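PDB 4ZOH: putative oxidoreductase FAD-binding subunit from Sulfolobus tokodaii, which binds flavin-adenine dinucleotide and probably relays electrons as the flavoprotein subunit of a larger oxidoreductase related to CO dehydrogenase. Local coordinates for residues I62-N67 / T168-K173; I85-E90 / L123-A128; E223-G228 / E237-R242. All coordinates share one frame; numbering follows the deposited sequence.

In the fold
Going along the chain from the N terminus, strand 62-64 and its turn come first. Residues 168-173 come back to them in interaction 1, which closes a loop of 100 residues. Interaction 2 falls wholly within that loop: 85-90 meets 123-128 across 32 residues that include several helices and no strand. The two contacts touch, because P86 and M126 pack against T168 and F169 and I62 meets I85. Interaction 3 follows in series. It closes a short connection between helices 220-226 and 233-243. Interaction 1 holds the edge hairpin of the five-stranded sheet to the linker toward the four-stranded sheet; interaction 2 joins two helix ends over the five-stranded sheet; interaction 3 pairs two helices beside the four-stranded sheet.

Interaction 1. Residues I62-N67 / T168-K173; sequences ITKDGN and TFEGYK
K64 lies across the methyl group of T168, and the two side chains meet at about a right angle. K64 CG is 3.9 Å from T168 CG2. The lysine chain runs on past the threonine, and K64 NZ makes a salt bridge with E170 OE2 at 3.4 Å, though its hydrogen bond is weak. T168 also fits against the backbone of N67. With chi1 at 47°, T168 OG1 sits between its own backbone N and carbonyl carbon and lies 3.5 Å from N67 CA, while T168 CG2 is 3.5 Å from N67 C. The backbones add one weak bond, T168 N to N67 O at 3.1 Å, bent to 127° at the hydrogen. A PEG molecule, probably from the crystallisation liquor, is hydrogen-bonded to both T168 OG1 and E170 N. Beyond T168 the chain makes a type II beta turn from F169 to Y172, with G171 at its third position and Y172 N bonded to F169 O. F169 CD1 stands over the centre of the Y172 ring. The arrangement is a beta-hairpin turn, between strands 62-64 and 68-72, resting against the linker that leads from strand 160-167 to strand 173-179 of the next antiparallel sheet.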
loop_
_atom_site.group_PDB
_atom_site.type_symbol
_atom_site.label_atom_id
_atom_site.label_comp_id
_atom_site.label_asym_id
_atom_site.label_seq_id
_atom_site.Cartn_x
_atom_site.Cartn_y
_atom_site.Cartn_z
ATOM N N ILE B 62 -48.661 7.741 8.455
ATOM C CA ILE B 62 -49.753 6.924 9.077
ATOM C C ILE B 62 -50.908 7.888 9.382
ATOM O O ILE B 62 -50.741 8.774 10.186
ATOM C CB ILE B 62 -49.352 6.205 10.424
ATOM C CG1 ILE B 62 -48.114 5.267 10.314
ATOM C CG2 ILE B 62 -50.540 5.453 11.010
ATOM C CD1 ILE B 62 -48.159 4.363 9.107
ATOM N N THR B 63 -52.054 7.745 8.720
ATOM C CA THR B 63 -53.188 8.624 9.025
ATOM C C THR B 63 -54.417 7.801 9.472
ATOM O O THR B 63 -54.826 6.886 8.771
ATOM C CB THR B 63 -53.566 9.519 7.815
ATOM O OG1 THR B 63 -52.411 10.242 7.409
ATOM C CG2 THR B 63 -54.612 10.550 8.191
ATOM N N LYS B 64 -54.984 8.161 10.625
ATOM C CA LYS B 64 -56.292 7.680 11.087
ATOM C C LYS B 64 -57.399 8.606 10.573
ATOM O O LYS B 64 -57.538 9.722 11.039
ATOM C CB LYS B 64 -56.318 7.585 12.614
ATOM C CG LYS B 64 -57.358 6.646 13.208
ATOM C CD LYS B 64 -57.100 6.585 14.709
ATOM C CE LYS B 64 -58.191 5.858 15.491
ATOM N NZ LYS B 64 -57.601 5.128 16.654
ATOM N N ASP B 65 -58.154 8.107 9.599
ATOM C CA ASP B 65 -59.130 8.855 8.801
ATOM C C ASP B 65 -60.516 8.217 9.034
ATOM O O ASP B 65 -60.987 7.387 8.242
ATOM C CB ASP B 65 -58.696 8.797 7.311
ATOM C CG ASP B 65 -59.550 9.688 6.360
ATOM O OD1 ASP B 65 -59.247 9.674 5.138
ATOM O OD2 ASP B 65 -60.498 10.388 6.786
ATOM N N GLY B 66 -61.149 8.618 10.135
ATOM C CA GLY B 66 -62.351 7.963 10.618
ATOM C C GLY B 66 -62.006 6.641 11.313
ATOM O O GLY B 66 -61.274 6.606 12.332
ATOM N N ASN B 67 -62.531 5.568 10.738
ATOM C CA ASN B 67 -62.262 4.203 11.178
ATOM C C ASN B 67 -61.365 3.459 10.122
ATOM O O ASN B 67 -61.429 2.221 9.940
ATOM C CB ASN B 67 -63.609 3.512 11.387
ATOM C CG ASN B 67 -64.573 3.774 10.233
ATOM O OD1 ASN B 67 -64.200 3.740 9.046
ATOM N ND2 ASN B 67 -65.819 4.070 10.576
ATOM N N THR B 168 -59.637 0.361 11.717
ATOM C CA THR B 168 -58.886 0.722 12.921
ATOM C C THR B 168 -58.862 -0.290 14.059
ATOM O O THR B 168 -58.052 -0.154 14.990
ATOM C CB THR B 168 -59.336 2.058 13.506
ATOM O OG1 THR B 168 -60.750 2.059 13.557
ATOM C CG2 THR B 168 -58.893 3.150 12.614
ATOM N N PHE B 169 -59.761 -1.285 13.985
ATOM C CA PHE B 169 -59.880 -2.400 14.968
ATOM C C PHE B 169 -59.775 -2.005 16.418
ATOM O O PHE B 169 -59.097 -2.707 17.188
ATOM C CB PHE B 169 -58.887 -3.526 14.659
ATOM C CG PHE B 169 -59.060 -4.110 13.297
ATOM C CD1 PHE B 169 -60.055 -5.058 13.059
ATOM C CD2 PHE B 169 -58.232 -3.713 12.252
ATOM C CE1 PHE B 169 -60.228 -5.569 11.786
ATOM C CE2 PHE B 169 -58.371 -4.239 10.986
ATOM C CZ PHE B 169 -59.384 -5.162 10.753
ATOM N N GLU B 170 -60.444 -0.922 16.819
ATOM C CA GLU B 170 -60.399 -0.494 18.230
ATOM C C GLU B 170 -61.057 -1.512 19.170
ATOM O O GLU B 170 -62.073 -2.093 18.828
ATOM C CB GLU B 170 -61.066 0.870 18.396
ATOM C CG GLU B 170 -60.198 2.009 17.875
ATOM C CD GLU B 170 -60.959 3.308 17.719
ATOM O OE1 GLU B 170 -61.705 3.662 18.664
ATOM O OE2 GLU B 170 -60.818 3.977 16.658
ATOM N N GLY B 171 -60.486 -1.685 20.357
ATOM C CA GLY B 171 -60.886 -2.756 21.278
ATOM C C GLY B 171 -60.612 -4.223 20.841
ATOM O O GLY B 171 -60.954 -5.174 21.596
ATOM N N TYR B 172 -60.009 -4.427 19.652
ATOM C CA TYR B 172 -59.683 -5.775 19.225
ATOM C C TYR B 172 -58.474 -6.294 19.952
ATOM O O TYR B 172 -57.648 -5.505 20.371
ATOM C CB TYR B 172 -59.419 -5.873 17.744
ATOM C CG TYR B 172 -60.622 -6.028 16.906
ATOM C CD1 TYR B 172 -61.578 -5.006 16.826
ATOM C CD2 TYR B 172 -60.784 -7.169 16.131
ATOM C CE1 TYR B 172 -62.691 -5.142 15.997
ATOM C CE2 TYR B 172 -61.849 -7.305 15.279
ATOM C CZ TYR B 172 -62.814 -6.295 15.231
ATOM O OH TYR B 172 -63.915 -6.458 14.404
ATOM N N LYS B 173 -58.395 -7.620 20.106
ATOM C CA LYS B 173 -57.202 -8.278 20.643
ATOM C C LYS B 173 -56.469 -8.874 19.435
ATOM O O LYS B 173 -57.083 -9.068 18.415
ATOM C CB LYS B 173 -57.577 -9.361 21.669
ATOM C CG LYS B 173 -58.566 -8.920 22.782
ATOM C CD LYS B 173 -57.920 -8.212 23.955
ATOM C CE LYS B 173 -57.887 -9.133 25.176
ATOM N NZ LYS B 173 -56.543 -9.213 25.847
#

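Interaction 2. Residues I85-E90 / L123-A128; sequences IPLLSE and LIAMDA
M126 touches I85, P86 and L88 with its thioether end and L87 with its CG. Its chain runs straight through chi2 (174°) and then turns at chi3 (97°). This turn lays the terminal methyl against the other segment. M126 CE is 3.3 Å from P86 O, the nearest approach of the contact. The same methyl is 4.0 Å from I85 CG2 and 3.9 Å from L88 CB, and the sulfur also borders L88 CB. I85 and M126 cross at about a right angle.

L87 runs alongside M126 in the opposite direction. Its CG is anti to the backbone N (chi1 -176°), which sends the branch toward the helix end. L87 CD2 lies 4.2 Å from M126 CG and also meets the methyl of A125. L88 has a similar conformation but reaches a different partner: L88 CD1 is 4.1 Å from L123 CD2. The bond from CA to CB of L123 points away from the other segment, and its branch comes back to make this touch.

Each segment has its own bonds at a helix end. L87 is the N-cap of helix 88-93 and has positive phi. Before it, I85 N donates to S89 OG at 2.9 Å. Helix 119-125 ends in a Schellman motif, with D127 at positive phi and A128 N bonded to L123 O at 3.1 Å. D127 also forms salt bridges with R206 and R218.

The contact is mostly apolar side-chain packing and largely buried. It joins the start of helix 88-93 to the end of helix 119-125. I85 and L88 rest on strand 68-72, L123 and M126 on strand 160-167. F169 packs against P86 and M126, and F143 of helix 143-146 against L123.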
loop_
_atom_site.group_PDB
_atom_site.type_symbol
_atom_site.label_atom_id
_atom_site.label_comp_id
_atom_site.label_asym_id
_atom_site.label_seq_id
_atom_site.Cartn_x
_atom_site.Cartn_y
_atom_site.Cartn_z
ATOM N N ILE B 85 -50.942 0.521 15.353
ATOM C CA ILE B 85 -52.017 -0.078 14.593
ATOM C C ILE B 85 -52.185 -1.508 15.080
ATOM O O ILE B 85 -51.167 -2.285 15.090
ATOM C CB ILE B 85 -51.754 -0.080 13.101
ATOM C CG1 ILE B 85 -51.338 1.348 12.657
ATOM C CG2 ILE B 85 -52.960 -0.682 12.332
ATOM C CD1 ILE B 85 -51.188 1.472 11.154
ATOM N N PRO B 86 -53.428 -1.868 15.534
ATOM C CA PRO B 86 -53.688 -3.201 16.042
ATOM C C PRO B 86 -53.280 -4.254 15.022
ATOM O O PRO B 86 -53.577 -4.089 13.850
ATOM C CB PRO B 86 -55.217 -3.179 16.258
ATOM C CG PRO B 86 -55.477 -1.763 16.707
ATOM C CD PRO B 86 -54.566 -0.954 15.800
ATOM N N LEU B 87 -52.602 -5.314 15.493
ATOM C CA LEU B 87 -52.000 -6.404 14.633
ATOM C C LEU B 87 -50.827 -5.980 13.687
ATOM O O LEU B 87 -49.773 -6.627 13.664
ATOM C CB LEU B 87 -53.059 -7.184 13.830
ATOM C CG LEU B 87 -52.530 -8.347 13.025
ATOM C CD1 LEU B 87 -51.920 -9.435 13.907
ATOM C CD2 LEU B 87 -53.586 -8.960 12.128
ATOM N N LEU B 88 -51.076 -4.957 12.885
ATOM C CA LEU B 88 -50.186 -4.552 11.823
ATOM C C LEU B 88 -48.808 -4.077 12.360
ATOM O O LEU B 88 -47.774 -4.488 11.852
ATOM C CB LEU B 88 -50.860 -3.487 10.912
ATOM C CG LEU B 88 -50.027 -3.245 9.612
ATOM C CD1 LEU B 88 -49.974 -4.558 8.835
ATOM C CD2 LEU B 88 -50.549 -2.125 8.699
ATOM N N SER B 89 -48.823 -3.235 13.380
ATOM C CA SER B 89 -47.591 -2.776 14.011
ATOM C C SER B 89 -46.761 -3.897 14.575
ATOM O O SER B 89 -45.534 -3.927 14.389
ATOM C CB SER B 89 -47.866 -1.763 15.084
ATOM O OG SER B 89 -48.422 -0.607 14.484
ATOM N N GLU B 90 -47.418 -4.810 15.289
ATOM C CA GLU B 90 -46.672 -5.932 15.822
ATOM C C GLU B 90 -46.111 -6.826 14.680
ATOM O O GLU B 90 -44.980 -7.290 14.770
ATOM C CB GLU B 90 -47.524 -6.714 16.781
ATOM C CG GLU B 90 -46.894 -7.999 17.306
ATOM C CD GLU B 90 -47.842 -8.738 18.221
ATOM O OE1 GLU B 90 -48.475 -8.049 19.043
ATOM O OE2 GLU B 90 -47.969 -9.971 18.104
ATOM N N LEU B 123 -52.506 -8.458 6.541
ATOM C CA LEU B 123 -53.306 -7.660 5.641
ATOM C C LEU B 123 -54.543 -8.470 5.154
ATOM O O LEU B 123 -55.593 -7.925 4.897
ATOM C CB LEU B 123 -52.469 -7.153 4.467
ATOM C CG LEU B 123 -51.395 -6.058 4.742
ATOM C CD1 LEU B 123 -50.536 -5.813 3.510
ATOM C CD2 LEU B 123 -51.904 -4.716 5.250
ATOM N N ILE B 124 -54.406 -9.771 4.992
ATOM C CA ILE B 124 -55.566 -10.551 4.536
ATOM C C ILE B 124 -56.603 -10.635 5.645
ATOM O O ILE B 124 -57.793 -10.576 5.375
ATOM C CB ILE B 124 -55.188 -11.925 3.916
ATOM C CG1 ILE B 124 -56.352 -12.502 3.085
ATOM C CG2 ILE B 124 -54.726 -12.902 4.950
ATOM C CD1 ILE B 124 -56.277 -12.170 1.612
ATOM N N ALA B 125 -56.109 -10.711 6.885
ATOM C CA ALA B 125 -56.932 -10.808 8.092
ATOM C C ALA B 125 -57.673 -9.519 8.342
ATOM O O ALA B 125 -58.804 -9.518 8.834
ATOM C CB ALA B 125 -56.078 -11.141 9.284
ATOM N N MET B 126 -57.011 -8.417 8.008
ATOM C CA MET B 126 -57.555 -7.106 8.190
ATOM C C MET B 126 -58.528 -6.653 7.063
ATOM O O MET B 126 -59.140 -5.597 7.189
ATOM C CB MET B 126 -56.384 -6.151 8.356
ATOM C CG MET B 126 -55.673 -6.335 9.677
ATOM S SD MET B 126 -54.172 -5.352 9.838
ATOM C CE MET B 126 -54.737 -3.880 10.768
ATOM N N ASP B 127 -58.680 -7.426 5.983
ATOM C CA ASP B 127 -59.397 -6.904 4.769
ATOM C C ASP B 127 -58.819 -5.549 4.327
ATOM O O ASP B 127 -59.552 -4.609 3.950
ATOM C CB ASP B 127 -60.956 -6.812 4.878
ATOM C CG ASP B 127 -61.611 -8.044 5.522
ATOM O OD1 ASP B 127 -61.332 -9.183 5.086
ATOM O OD2 ASP B 127 -62.382 -7.856 6.502
ATOM N N ALA B 128 -57.483 -5.463 4.388
ATOM C CA ALA B 128 -56.746 -4.317 3.881
ATOM C C ALA B 128 -57.128 -3.995 2.437
ATOM O O ALA B 128 -57.510 -4.920 1.657
ATOM C CB ALA B 128 -55.258 -4.598 3.952
#

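Interaction 3. Residues E223-G228 / E237-R242; sequences EEELLG and EKAATR
One guanidinium nitrogen, R242 NH2, is shared by the carboxylates of two successive glutamates. R242 NH2 is 3.1 Å from E224 OE1 and 3.2 Å from E225 OE1, and both are salt bridges with hydrogen bonds. Both oxygens lie near the guanidinium plane, at its edge. The bond to E224 is nearly straight, 174° at the hydrogen, but it reaches OE1 from above the carboxylate, 67° out of its plane. The bond to E225 is less straight, at 157°, and uses the anti lone pair of OE1. The two carboxylates are thus gripped in different ways.

E225 bends at chi2, and its chain crosses that of K238 obliquely. The aliphatic parts touch, with E225 CG 3.8 Å from K238 CG. K238 NZ stays 4.0 Å from E225 OE1, too far for a salt bridge. A water links them instead, accepting from K238 NZ at 2.8 Å and donating to E225 OE1.

Beneath the charges the helices come close, and the CA atoms of E225 and A239 are 5.2 Å apart. The small side chain of A239 allows this. Its methyl meets the branch of L226, with A239 CB 3.5 Å from L226 CG. L226 also packs on strand 201-210, so helix 220-226 lies on the sheet, while A240 of the other helix faces helix 257-276.

The contact is a helical hairpin in which the A239-L226 packing lies beside a salt-bridge network of E224, E225 and R242. E225 is buried, and its charge is met by R242 and, through OE2, by a salt bridge with K229. R242 NE in turn pairs with E245. Two adjacent acids share one arginine. The positive charge probably offsets their mutual repulsion and favours their ionised form.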
loop_
_atom_site.group_PDB
_atom_site.type_symbol
_atom_site.label_atom_id
_atom_site.label_comp_id
_atom_site.label_asym_id
_atom_site.label_seq_id
_atom_site.Cartn_x
_atom_site.Cartn_y
_atom_site.Cartn_z
ATOM N N GLU B 223 -61.837 -19.894 11.661
ATOM C CA GLU B 223 -62.793 -18.811 11.869
ATOM C C GLU B 223 -64.234 -19.254 12.196
ATOM O O GLU B 223 -64.776 -18.858 13.252
ATOM C CB GLU B 223 -62.752 -17.828 10.707
ATOM C CG GLU B 223 -61.533 -16.941 10.815
ATOM C CD GLU B 223 -61.298 -16.140 9.556
ATOM O OE1 GLU B 223 -62.278 -15.888 8.811
ATOM O OE2 GLU B 223 -60.125 -15.748 9.336
ATOM N N GLU B 224 -64.842 -20.036 11.299
ATOM C CA GLU B 224 -66.079 -20.795 11.572
ATOM C C GLU B 224 -66.136 -21.383 12.983
ATOM O O GLU B 224 -67.035 -21.115 13.723
ATOM C CB GLU B 224 -66.139 -21.952 10.623
ATOM C CG GLU B 224 -67.028 -21.763 9.427
ATOM C CD GLU B 224 -67.192 -23.103 8.761
ATOM O OE1 GLU B 224 -67.549 -24.068 9.461
ATOM O OE2 GLU B 224 -66.902 -23.214 7.562
ATOM N N GLU B 225 -65.120 -22.118 13.381
ATOM C CA GLU B 225 -65.070 -22.703 14.719
ATOM C C GLU B 225 -65.136 -21.721 15.895
ATOM O O GLU B 225 -65.524 -22.102 16.994
ATOM C CB GLU B 225 -63.829 -23.553 14.824
ATOM C CG GLU B 225 -64.039 -24.971 15.266
ATOM C CD GLU B 225 -65.429 -25.502 14.935
ATOM O OE1 GLU B 225 -65.761 -25.795 13.722
ATOM O OE2 GLU B 225 -66.147 -25.584 15.951
ATOM N N LEU B 226 -64.778 -20.455 15.686
ATOM C CA LEU B 226 -64.662 -19.580 16.841
ATOM C C LEU B 226 -65.723 -18.518 16.823
ATOM O O LEU B 226 -66.053 -17.975 17.853
ATOM C CB LEU B 226 -63.274 -18.892 16.921
ATOM C CG LEU B 226 -61.984 -19.692 17.033
ATOM C CD1 LEU B 226 -60.793 -18.857 16.520
ATOM C CD2 LEU B 226 -61.775 -20.137 18.494
ATOM N N LEU B 227 -66.176 -18.174 15.638
ATOM C CA LEU B 227 -67.020 -17.014 15.464
ATOM C C LEU B 227 -68.372 -17.156 16.194
ATOM O O LEU B 227 -69.109 -18.117 15.974
ATOM C CB LEU B 227 -67.259 -16.765 13.998
ATOM C CG LEU B 227 -68.059 -15.498 13.702
ATOM C CD1 LEU B 227 -67.404 -14.248 14.250
ATOM C CD2 LEU B 227 -68.302 -15.374 12.208
ATOM N N GLY B 228 -68.662 -16.194 17.059
ATOM C CA GLY B 228 -69.934 -16.149 17.772
ATOM C C GLY B 228 -69.958 -17.051 18.994
ATOM O O GLY B 228 -70.892 -16.956 19.774
ATOM N N GLU B 237 -58.819 -25.571 20.656
ATOM C CA GLU B 237 -58.202 -26.798 20.172
ATOM C C GLU B 237 -58.791 -27.181 18.788
ATOM O O GLU B 237 -58.069 -27.465 17.827
ATOM C CB GLU B 237 -58.447 -27.866 21.245
ATOM C CG GLU B 237 -57.954 -29.260 20.953
ATOM C CD GLU B 237 -56.497 -29.259 20.561
ATOM O OE1 GLU B 237 -55.713 -28.442 21.131
ATOM O OE2 GLU B 237 -56.171 -30.059 19.663
ATOM N N LYS B 238 -60.105 -27.079 18.664
ATOM C CA LYS B 238 -60.756 -27.422 17.422
ATOM C C LYS B 238 -60.435 -26.411 16.318
ATOM O O LYS B 238 -60.234 -26.813 15.170
ATOM C CB LYS B 238 -62.288 -27.618 17.609
ATOM C CG LYS B 238 -62.850 -28.397 16.411
ATOM C CD LYS B 238 -64.239 -29.010 16.524
ATOM C CE LYS B 238 -64.433 -29.838 15.250
ATOM N NZ LYS B 238 -65.787 -29.722 14.635
ATOM N N ALA B 239 -60.429 -25.110 16.647
ATOM C CA ALA B 239 -60.142 -24.066 15.657
ATOM C C ALA B 239 -58.711 -24.206 15.167
ATOM O O ALA B 239 -58.447 -24.128 13.975
ATOM C CB ALA B 239 -60.335 -22.709 16.268
ATOM N N ALA B 240 -57.807 -24.476 16.101
ATOM C CA ALA B 240 -56.372 -24.619 15.795
ATOM C C ALA B 240 -56.192 -25.786 14.794
ATOM O O ALA B 240 -55.485 -25.646 13.776
ATOM C CB ALA B 240 -55.522 -24.802 17.071
ATOM N N THR B 241 -56.893 -26.899 15.062
ATOM C CA THR B 241 -57.019 -28.030 14.103
ATOM C C THR B 241 -57.520 -27.581 12.751
ATOM O O THR B 241 -56.902 -27.905 11.721
ATOM C CB THR B 241 -57.863 -29.225 14.693
ATOM O OG1 THR B 241 -57.289 -29.588 15.939
ATOM C CG2 THR B 241 -57.837 -30.480 13.794
ATOM N N ARG B 242 -58.589 -26.792 12.720
ATOM C CA ARG B 242 -59.214 -26.490 11.418
ATOM C C ARG B 242 -58.438 -25.501 10.571
ATOM O O ARG B 242 -58.668 -25.389 9.347
ATOM C CB ARG B 242 -60.671 -26.041 11.585
ATOM C CG ARG B 242 -61.553 -27.187 12.058
ATOM C CD ARG B 242 -62.992 -26.902 11.809
ATOM N NE ARG B 242 -63.181 -26.827 10.378
ATOM C CZ ARG B 242 -64.218 -26.221 9.825
ATOM N NH1 ARG B 242 -64.307 -26.180 8.504
ATOM N NH2 ARG B 242 -65.152 -25.658 10.601
HETATM O O HOH W 1 -66.396 -25.489 6.940
HETATM O O HOH W 2 -66.645 -28.553 12.276
#